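Local coordinates for protein putative hydrolase (Burkholderia cenocepacia, PDB 4X00) that is probably a hydrolase of the alpha/beta hydrolase fold, thought to act as an aryl esterase, at residues D68-G71 / K77-E80; N120-A123 / G129-G132; A171-C176 / L188-A193. One frame throughout, in Å; residues are numbered along the deposited sequence. Where two conformers were deposited one is given.

In the fold
All three contacts follow one another along the chain, none nested in or crossing another, and all belong to the alpha/beta hydrolase fold. Contact 1 closes the loop that leaves strand 63-67, before helix 82-85. The chain then runs through helix 87-100 and strand 107-111 into helix 113-125, where contact 2 closes the turn leading to strand 132-136. Contact 3 comes later, between helices 162-174 and 183-194, inserted between strand 132-136 and strand 222-227. Contacts 2 and 3 lie on opposite sides of the chain's centre, their centres about 29 Å apart; contacts 1 and 3 approach to about 6 Å between nearest atoms without touching.

Contact 1: residues D68-G71 / K77-E80; sequences DLRG and KPAE
In the conformer given, Lys77 places CG beside its backbone N (chi1 -54°) and runs extended as far as CE, which lays its aliphatic chain along the backbone of Gly71; the bend at chi4 then carries NZ off the line. CG of Lys77 lies 3.8 Å from CA of Gly71, and CE of Lys77 passes 4.0 Å from O of Gly71. The ammonium group is held by the carbonyls of Gly73 and Ser75, inside the same loop. In Arg70, CG sits between the backbone N and the carbonyl carbon (chi1 64°), and a bend at chi3 brings NH2 to 4.2 Å from CG of Pro78. The two side chains cross at about a right angle, and the ring carbon meets the guanidinium obliquely. Arg70 is gripped elsewhere by Asp93 at NE, Asp20 at NH1 and the carbonyl of Ser83 at NH2, partners that fix the rotation of the group. Both segments belong to the loop between strand 63-67 and helix 82-85 of the alpha/beta hydrolase fold. No hydrogen bond joins them directly: methylenes and a proline ring supply the van der Waals contact, while the ammonium and the guanidinium find their polar partners outside the two segments.

Contact 2: residues N120-A123 / G129-G132; sequences NYLA and GIAG
The turn from helix 113-125 into strand 132-136, part of the alternating helix-strand order of the alpha/beta hydrolase fold, folds back so that Ile130 packs against the helix it has just left. Its two branches meet different residues. CG2 of Ile130 touches the far end of the Tyr121 ring, 3.9 Å from CE2 of Tyr121, with the methyl oblique to the ring. CD1 of Ile130 reaches 4.1 Å from CD2 of Leu122, and those two side chains cross at about a right angle. Tyr121 extends toward the turn because CG is anti to the backbone N (chi1 173°). The phenol oxygen is bridged to the turn by one water, 2.7 Å from OH of Tyr121; the same water accepts a hydrogen bond from N of Gly129 at 2.8 Å. Outside the two segments, Leu94, Ala95 and Ile98 of helix 87-100 touch Tyr121, and Leu108 of strand 107-111 touches Ile130. Tyr121 thus makes both kinds of link to 129-132: its ring joins the buried apolar packing, while its hydroxyl, through the water, engages the backbone N-H of partly exposed Gly129. Apolar contact and a water bridge together tie helix to turn without a direct hydrogen bond.

Contact 3: residues A171-C176 / L188-A193; sequences AFLRLC and LLLANA
Leu173 lays one methyl, CD2, over the backbone between Leu189 and Leu190, so that a single side chain from helix 162-174 rests on the body of helix 183-194. Both helices belong to the helical insertion between strand 132-136 and strand 222-227, the part of an alpha/beta hydrolase commonly called the cap or lid. CG of Leu173 is anti to the backbone N (chi1 -174°), and the side chain extends toward the other helix. CD2 of Leu173 comes within 3.5 Å of N of Leu190 and 3.6 Å of C of Leu189, touching main-chain atoms as well as side chains. The nearest CA atoms across the interface, those of Leu173 and Leu190, are 7.0 Å apart, a close approach between the two backbones. On the side-chain level the same methyl touches two beta carbons of one helix: CB of Leu189 is 3.9 Å from CD2 of Leu173, and CB of Leu190 is 4.0 Å from it. Leu189 is buried, whereas Leu190 is partly exposed. The side-chain pairs are apolar, the methyl also resting on main-chain atoms, and no hydrogen bond crosses. Each helix keeps its own backbone bonds, among them N of Ala193 to O of Leu189. Neighbouring residues extend the packing in other directions: Phe172 turns to Leu44, Met157, Val153 and Leu232, while OD1 of Asn192 bonds to OG of Ser46, linking helix 183-194 to a loop of the main domain. A bound 1,2-ethanediol, probably from the crystallisation liquor, lies about 4 Å from the side chain of Leu189. CD1 of Leu190 also lies 4.1 Å from CD2 of Leu173.

Contact 1: residues D68-G71 / K77-E80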
# COMPACT_ATOMS: atom_id res chain seq x y z
N ASP A 68 4.50 -7.96 -4.72
CA ASP A 68 3.23 -7.75 -5.39
C ASP A 68 2.12 -8.35 -4.53
O ASP A 68 2.20 -9.51 -4.08
CB ASP A 68 3.20 -8.41 -6.78
CG ASP A 68 4.21 -7.82 -7.74
OD1 ASP A 68 4.71 -6.69 -7.52
OD2 ASP A 68 4.54 -8.51 -8.73
N LEU A 69 1.09 -7.57 -4.25
CA LEU A 69 -0.11 -8.09 -3.55
C LEU A 69 -0.74 -9.25 -4.31
O LEU A 69 -0.62 -9.35 -5.55
CB LEU A 69 -1.18 -7.00 -3.41
CG LEU A 69 -0.82 -5.79 -2.53
CD1 LEU A 69 -1.97 -4.77 -2.64
CD2 LEU A 69 -0.59 -6.24 -1.10
N ARG A 70 -1.41 -10.13 -3.58
CA ARG A 70 -2.22 -11.13 -4.26
C ARG A 70 -3.12 -10.44 -5.28
O ARG A 70 -3.64 -9.33 -5.07
CB ARG A 70 -3.06 -11.95 -3.26
CG ARG A 70 -4.12 -11.18 -2.47
CD ARG A 70 -5.00 -12.15 -1.62
NE ARG A 70 -4.11 -13.04 -0.87
CZ ARG A 70 -4.29 -14.35 -0.74
NH1 ARG A 70 -3.36 -15.06 -0.15
NH2 ARG A 70 -5.41 -14.94 -1.19
N GLY A 71 -3.31 -11.10 -6.42
CA GLY A 71 -4.13 -10.53 -7.48
C GLY A 71 -3.46 -9.49 -8.35
O GLY A 71 -4.10 -8.98 -9.27
N LYS A 77 -2.89 -15.27 -8.46
CA LYS A 77 -4.17 -14.63 -8.71
C LYS A 77 -5.30 -15.65 -8.63
O LYS A 77 -5.87 -16.03 -9.65
CB LYS A 77 -4.16 -13.93 -10.08
CG LYS A 77 -2.99 -12.95 -10.20
CD LYS A 77 -2.96 -12.18 -11.51
CE LYS A 77 -1.74 -11.25 -11.54
NZ LYS A 77 -0.46 -12.01 -11.53
N PRO A 78 -5.65 -16.08 -7.42
CA PRO A 78 -6.75 -17.04 -7.28
C PRO A 78 -8.04 -16.52 -7.90
O PRO A 78 -8.28 -15.32 -7.97
CB PRO A 78 -6.91 -17.20 -5.76
CG PRO A 78 -6.08 -16.10 -5.14
CD PRO A 78 -5.01 -15.75 -6.14
N ALA A 79 -8.86 -17.44 -8.37
CA ALA A 79 -10.13 -17.09 -9.01
C ALA A 79 -11.25 -16.84 -8.00
O ALA A 79 -12.18 -16.10 -8.28
CB ALA A 79 -10.55 -18.18 -10.00
N GLU A 80 -11.17 -17.44 -6.81
CA GLU A 80 -12.29 -17.34 -5.86
C GLU A 80 -12.36 -15.96 -5.23
O GLU A 80 -11.36 -15.51 -4.65
CB GLU A 80 -12.18 -18.36 -4.71
CG GLU A 80 -12.45 -19.82 -5.03
CD GLU A 80 -13.93 -20.16 -5.17
OE1 GLU A 80 -14.80 -19.26 -5.08
OE2 GLU A 80 -14.23 -21.36 -5.36

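Contact 2: residues N120-A123 / G129-G132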
# COMPACT_ATOMS: atom_id res chain seq x y z
N ASN A 120 -5.23 -4.69 8.90
CA ASN A 120 -5.63 -6.08 9.12
C ASN A 120 -4.49 -6.90 9.73
O ASN A 120 -4.75 -7.78 10.57
CB ASN A 120 -6.13 -6.69 7.81
CG ASN A 120 -7.53 -6.25 7.49
OD1 ASN A 120 -8.36 -6.12 8.41
ND2 ASN A 120 -7.85 -6.09 6.19
N TYR A 121 -3.25 -6.59 9.36
CA TYR A 121 -2.10 -7.22 9.99
C TYR A 121 -2.03 -6.85 11.48
O TYR A 121 -1.86 -7.74 12.34
CB TYR A 121 -0.81 -6.82 9.26
CG TYR A 121 0.43 -7.29 9.97
CD1 TYR A 121 0.90 -8.59 9.77
CD2 TYR A 121 1.08 -6.47 10.88
CE1 TYR A 121 2.04 -9.04 10.45
CE2 TYR A 121 2.21 -6.91 11.54
CZ TYR A 121 2.68 -8.20 11.35
OH TYR A 121 3.81 -8.62 12.03
N LEU A 122 -2.17 -5.56 11.79
CA LEU A 122 -2.18 -5.13 13.19
C LEU A 122 -3.31 -5.80 13.96
O LEU A 122 -3.12 -6.21 15.11
CB LEU A 122 -2.34 -3.62 13.26
CG LEU A 122 -1.10 -2.85 12.81
CD1 LEU A 122 -1.44 -1.37 12.73
CD2 LEU A 122 0.11 -3.07 13.76
N ALA A 123 -4.48 -5.95 13.34
CA ALA A 123 -5.61 -6.55 14.07
C ALA A 123 -5.33 -8.01 14.41
O ALA A 123 -5.64 -8.48 15.52
CB ALA A 123 -6.88 -6.43 13.25
N GLY A 129 5.96 -7.51 16.20
CA GLY A 129 6.89 -7.91 15.15
C GLY A 129 7.39 -6.79 14.24
O GLY A 129 8.14 -7.05 13.31
N ILE A 130 6.96 -5.55 14.48
CA ILE A 130 7.36 -4.47 13.61
C ILE A 130 7.87 -3.29 14.44
O ILE A 130 7.68 -3.26 15.64
CB ILE A 130 6.18 -4.01 12.68
CG1 ILE A 130 5.03 -3.38 13.48
CG2 ILE A 130 5.71 -5.19 11.81
CD1 ILE A 130 3.99 -2.66 12.62
N ALA A 131 8.50 -2.32 13.78
CA ALA A 131 9.05 -1.16 14.45
C ALA A 131 8.18 0.08 14.31
O ALA A 131 8.34 1.04 15.05
CB ALA A 131 10.46 -0.86 13.93
N GLY A 132 7.25 0.08 13.35
CA GLY A 132 6.43 1.24 13.07
C GLY A 132 5.73 1.05 11.73
O GLY A 132 6.05 0.10 10.99
O HOH W 1 3.66 -7.94 14.68

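Contact 3: residues A171-C176 / L188-A193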
# COMPACT_ATOMS: atom_id res chain seq x y z
N ALA A 171 -8.75 5.54 -16.19
CA ALA A 171 -9.29 6.68 -15.44
C ALA A 171 -8.90 6.59 -13.95
O ALA A 171 -8.56 7.60 -13.31
CB ALA A 171 -10.82 6.75 -15.61
N PHE A 172 -8.96 5.39 -13.39
CA PHE A 172 -8.55 5.21 -12.00
C PHE A 172 -7.08 5.60 -11.82
O PHE A 172 -6.70 6.25 -10.84
CB PHE A 172 -8.78 3.76 -11.58
CG PHE A 172 -8.37 3.48 -10.17
CD1 PHE A 172 -9.28 3.70 -9.16
CD2 PHE A 172 -7.11 2.98 -9.87
CE1 PHE A 172 -8.92 3.45 -7.82
CE2 PHE A 172 -6.76 2.70 -8.53
CZ PHE A 172 -7.68 2.95 -7.52
N LEU A 173 -6.22 5.15 -12.73
CA LEU A 173 -4.79 5.46 -12.60
C LEU A 173 -4.59 6.97 -12.69
O LEU A 173 -3.76 7.54 -11.96
CB LEU A 173 -3.97 4.74 -13.67
CG LEU A 173 -2.43 4.88 -13.55
CD1 LEU A 173 -1.93 4.37 -12.21
CD2 LEU A 173 -1.77 4.14 -14.69
N ARG A 174 -5.33 7.68 -13.56
CA ARG A 174 -5.21 9.14 -13.62
C ARG A 174 -5.61 9.77 -12.30
O ARG A 174 -5.01 10.77 -11.89
CB ARG A 174 -6.07 9.70 -14.75
CG ARG A 174 -5.54 9.42 -16.13
CD ARG A 174 -4.25 10.19 -16.38
NE ARG A 174 -3.72 9.96 -17.72
CZ ARG A 174 -2.49 10.29 -18.11
NH1 ARG A 174 -1.65 10.88 -17.25
NH2 ARG A 174 -2.10 10.04 -19.36
N LEU A 175 -6.59 9.19 -11.62
CA LEU A 175 -7.04 9.70 -10.32
C LEU A 175 -6.00 9.45 -9.23
O LEU A 175 -6.15 9.97 -8.12
CB LEU A 175 -8.37 9.05 -9.93
CG LEU A 175 -9.54 9.60 -10.77
CD1 LEU A 175 -10.75 8.69 -10.53
CD2 LEU A 175 -9.87 11.06 -10.44
N CYS A 176 -4.97 8.66 -9.50
CA CYS A 176 -3.97 8.38 -8.48
C CYS A 176 -2.99 9.55 -8.30
O CYS A 176 -2.14 9.49 -7.41
CB CYS A 176 -3.20 7.10 -8.82
SG CYS A 176 -4.12 5.56 -8.52
N LEU A 188 3.84 2.75 -18.32
CA LEU A 188 4.36 1.57 -17.62
C LEU A 188 3.36 1.17 -16.54
O LEU A 188 2.98 -0.00 -16.41
CB LEU A 188 5.73 1.88 -17.01
CG LEU A 188 6.30 0.76 -16.17
CD1 LEU A 188 6.53 -0.49 -17.01
CD2 LEU A 188 7.62 1.24 -15.50
N LEU A 189 2.89 2.15 -15.76
CA LEU A 189 1.94 1.86 -14.69
C LEU A 189 0.58 1.44 -15.24
O LEU A 189 -0.13 0.67 -14.59
CB LEU A 189 1.81 3.07 -13.74
CG LEU A 189 3.07 3.40 -12.93
CD1 LEU A 189 2.78 4.60 -12.03
CD2 LEU A 189 3.48 2.18 -12.09
N LEU A 190 0.22 1.90 -16.43
CA LEU A 190 -1.04 1.51 -17.07
C LEU A 190 -1.02 0.02 -17.45
O LEU A 190 -1.94 -0.74 -17.14
CB LEU A 190 -1.29 2.38 -18.29
CG LEU A 190 -2.67 2.17 -18.93
CD1 LEU A 190 -3.77 2.61 -17.97
CD2 LEU A 190 -2.67 2.99 -20.22
N ALA A 191 0.06 -0.41 -18.10
CA ALA A 191 0.23 -1.83 -18.45
C ALA A 191 0.31 -2.68 -17.18
O ALA A 191 -0.29 -3.77 -17.06
CB ALA A 191 1.46 -2.00 -19.31
N ASN A 192 1.03 -2.17 -16.18
CA ASN A 192 1.14 -2.80 -14.88
C ASN A 192 -0.23 -3.03 -14.23
O ASN A 192 -0.51 -4.12 -13.69
CB ASN A 192 2.04 -1.89 -14.03
CG ASN A 192 2.42 -2.47 -12.68
OD1 ASN A 192 3.09 -3.50 -12.60
ND2 ASN A 192 2.07 -1.76 -11.60
N ALA A 193 -1.10 -2.02 -14.32
CA ALA A 193 -2.44 -2.12 -13.76
C ALA A 193 -3.25 -3.19 -14.49
O ALA A 193 -4.07 -3.85 -13.88
CB ALA A 193 -3.16 -0.80 -13.85